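Local coordinates for UPF0147 protein Ta0600 (Thermoplasma acidophilum DSM 1728, PDB 2QSB) that is of unknown function, a small all-helical member of an uncharacterised protein family that folds as a four-helix bundle, at residues K40-Q45 against C54-S59. Residues are numbered along the deposited sequence; the frame is centred on the assembly and turned at random. Where two conformers were deposited one is given.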
ATOM      1  N   LYS A  40       4.715  -1.652  -3.716  0.60  9.25           N
ATOM      2  CA  LYS A  40       4.657  -0.975  -4.985  0.60  9.73           C
ATOM      3  C   LYS A  40       5.341  -1.805  -6.109  0.60  9.67           C
ATOM      4  O   LYS A  40       4.909  -1.730  -7.262  0.60  9.19           O
ATOM      5  CB  LYS A  40       5.104   0.500  -4.834  0.60 10.64           C
ATOM      6  CG  LYS A  40       6.542   0.708  -4.341  0.60 11.34           C
ATOM      7  CD  LYS A  40       6.841   2.175  -3.950  0.60 10.11           C
ATOM      8  CE  LYS A  40       7.826   2.829  -4.914  0.60 16.14           C
ATOM      9  NZ  LYS A  40       9.107   2.141  -4.965  0.60 15.27           N
ATOM     10  N   ALA A  41       6.348  -2.638  -5.776  1.00 10.28           N
ATOM     11  CA  ALA A  41       6.917  -3.584  -6.715  1.00 11.40           C
ATOM     12  C   ALA A  41       5.917  -4.676  -7.065  1.00 10.05           C
ATOM     13  O   ALA A  41       5.795  -5.040  -8.217  1.00 10.96           O
ATOM     14  CB  ALA A  41       8.238  -4.182  -6.190  1.00 12.08           C
ATOM     15  N   LYS A  42       5.179  -5.181  -6.080  1.00  9.51           N
ATOM     16  CA  LYS A  42       4.194  -6.212  -6.328  1.00  9.50           C
ATOM     17  C   LYS A  42       3.083  -5.692  -7.239  1.00  9.51           C
ATOM     18  O   LYS A  42       2.661  -6.390  -8.166  1.00 10.00           O
ATOM     19  CB  LYS A  42       3.637  -6.723  -4.986  1.00  9.25           C
ATOM     20  CG  LYS A  42       2.596  -7.814  -5.111  1.00 11.41           C
ATOM     21  CD  LYS A  42       3.165  -9.050  -5.825  1.00 15.30           C
ATOM     22  CE  LYS A  42       2.463 -10.293  -5.428  1.00 18.52           C
ATOM     23  NZ  LYS A  42       3.104 -11.446  -6.119  1.00 20.22           N
ATOM     24  N   LEU A  43       2.595  -4.487  -6.959  1.00  9.13           N
ATOM     25  CA  LEU A  43       1.552  -3.900  -7.805  1.00  9.42           C
ATOM     26  C   LEU A  43       2.042  -3.665  -9.228  1.00 10.56           C
ATOM     27  O   LEU A  43       1.233  -3.578 -10.146  1.00 11.48           O
ATOM     28  CB  LEU A  43       1.086  -2.568  -7.216  1.00  9.95           C
ATOM     29  CG  LEU A  43       0.246  -2.716  -5.957  1.00 10.64           C
ATOM     30  CD1 LEU A  43      -0.133  -1.356  -5.451  1.00 12.26           C
ATOM     31  CD2 LEU A  43      -1.028  -3.504  -6.182  1.00 13.50           C
ATOM     32  N   SER A  44       3.364  -3.573  -9.401  1.00 10.94           N
ATOM     33  CA  SER A  44       3.979  -3.339 -10.705  1.00 12.23           C
ATOM     34  C   SER A  44       4.298  -4.636 -11.462  1.00 13.21           C
ATOM     35  O   SER A  44       4.915  -4.575 -12.522  1.00 14.67           O
ATOM     36  CB  SER A  44       5.260  -2.532 -10.510  1.00 12.39           C
ATOM     37  OG  SER A  44       4.939  -1.247 -10.005  1.00 13.05           O
ATOM     38  N   GLN A  45       3.946  -5.793 -10.881  0.70 13.06           N
ATOM     39  CA  GLN A  45       4.240  -7.119 -11.473  0.70 13.93           C
ATOM     40  C   GLN A  45       3.176  -7.366 -12.524  0.70 14.90           C
ATOM     41  O   GLN A  45       2.160  -8.019 -12.285  0.70 14.04           O
ATOM     42  CB  GLN A  45       4.273  -8.255 -10.440  0.70 14.22           C
ATOM     43  CG  GLN A  45       5.466  -8.259  -9.465  0.70 17.90           C
ATOM     44  CD  GLN A  45       6.865  -8.523 -10.090  0.70 21.50           C
ATOM     45  OE1 GLN A  45       7.906  -8.264  -9.457  0.70 24.69           O
ATOM     46  NE2 GLN A  45       6.888  -9.022 -11.311  0.70 23.94           N
ATOM     47  N   CYS A  54      -3.327  -7.172  -5.666  1.00 12.80           N
ATOM     48  CA  CYS A  54      -4.002  -6.430  -4.609  1.00 12.76           C
ATOM     49  C   CYS A  54      -4.169  -7.250  -3.339  1.00 12.64           C
ATOM     50  O   CYS A  54      -4.017  -6.721  -2.243  1.00 11.77           O
ATOM     51  CB  CYS A  54      -5.364  -5.934  -5.090  1.00 14.30           C
ATOM     52  SG  CYS A  54      -5.295  -4.603  -6.266  1.00 19.69           S
ATOM     53  N   ALA A  55      -4.503  -8.529  -3.478  1.00 13.12           N
ATOM     54  CA  ALA A  55      -4.703  -9.372  -2.305  1.00 13.00           C
ATOM     55  C   ALA A  55      -3.410  -9.493  -1.500  1.00 11.73           C
ATOM     56  O   ALA A  55      -3.413  -9.365  -0.271  1.00 11.26           O
ATOM     57  CB  ALA A  55      -5.235 -10.743  -2.704  1.00 14.47           C
ATOM     58  N   THR A  56      -2.290  -9.700  -2.192  1.00 11.33           N
ATOM     59  CA  THR A  56      -1.018  -9.836  -1.488  1.00 11.71           C
ATOM     60  C   THR A  56      -0.654  -8.527  -0.793  1.00  9.83           C
ATOM     61  O   THR A  56      -0.223  -8.518   0.367  1.00  9.55           O
ATOM     62  CB  THR A  56       0.062 -10.261  -2.464  1.00 12.19           C
ATOM     63  OG1 THR A  56      -0.361 -11.527  -3.014  1.00 15.34           O
ATOM     64  CG2 THR A  56       1.411 -10.387  -1.763  1.00 13.07           C
ATOM     65  N   VAL A  57      -0.801  -7.419  -1.516  1.00  8.55           N
ATOM     66  CA  VAL A  57      -0.483  -6.130  -0.918  1.00  8.48           C
ATOM     67  C   VAL A  57      -1.404  -5.813   0.278  1.00  8.27           C
ATOM     68  O   VAL A  57      -0.950  -5.324   1.306  1.00  8.44           O
ATOM     69  CB  VAL A  57      -0.497  -5.016  -1.980  1.00  8.86           C
ATOM     70  CG1 VAL A  57      -0.300  -3.659  -1.323  1.00  9.52           C
ATOM     71  CG2 VAL A  57       0.638  -5.271  -2.990  1.00  9.99           C
ATOM     72  N   LEU A  58      -2.697  -6.097   0.135  1.00  8.11           N
ATOM     73  CA  LEU A  58      -3.614  -5.907   1.259  1.00  8.59           C
ATOM     74  C   LEU A  58      -3.146  -6.681   2.488  1.00  8.83           C
ATOM     75  O   LEU A  58      -3.182  -6.162   3.612  1.00  9.80           O
ATOM     76  CB  LEU A  58      -5.039  -6.316   0.860  1.00  9.35           C
ATOM     77  CG  LEU A  58      -5.784  -5.251   0.065  1.00  9.40           C
ATOM     78  CD1 LEU A  58      -6.987  -5.822  -0.591  1.00 11.01           C
ATOM     79  CD2 LEU A  58      -6.117  -4.045   0.970  1.00 11.13           C
ATOM     80  N   SER A  59      -2.662  -7.906   2.301  1.00  9.21           N
ATOM     81  CA  SER A  59      -2.182  -8.691   3.439  1.00 10.04           C
ATOM     82  C   SER A  59      -0.980  -8.016   4.081  1.00  9.88           C
ATOM     83  O   SER A  59      -0.889  -7.910   5.310  1.00 10.41           O
ATOM     84  CB  SER A  59      -1.818 -10.082   2.953  1.00 11.09           C
ATOM     85  OG  SER A  59      -1.319 -10.866   4.028  1.00 12.07           O
TER
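Two consecutive helices of a four-helix bundle, 30-43 and 50-65, pack here at the end where a short connection joins them, with K42 and L43 of the first lying against V57, T56 and C54 of the second. V57 carries the centre of the contact: with CG1 anti to the backbone N (chi1 174°), its CG2 lies anti to the carbonyl carbon and comes within 3.8 Å of K42 CG and 3.9 Å of L43 CG, so one methyl touches two successive residues. The V57 side chain runs past that of K42 in the opposite direction but crosses that of L43 at about a right angle. The K42 side chain sets out with CG anti to the backbone N and bends at chi2 (60°), which takes the aliphatic chain across T56; there CE lies 3.8 Å from T56 CG2 and 3.9 Å from T56 OG1. This is contact along the methylenes, for the ammonium group goes on to a salt bridge with E48 in the connection. Deeper in, L43 CD2 stands 4.4 Å from C54 SG, a looser apolar approach. L43 also meets V15, M16 and L19 of helix 6-23, while C54 and V57 touch L85 of helix 72-88, so the apolar side of the contact continues into the interior. Within 40-45, S44 OG turns back to donate a 2.8 Å hydrogen bond to K40 O, and L43 O accepts one from R53. Two successive antiparallel helices joined by a short connection, sharing an apolar interior with the other two, form a helical hairpin of the four-helix bundle.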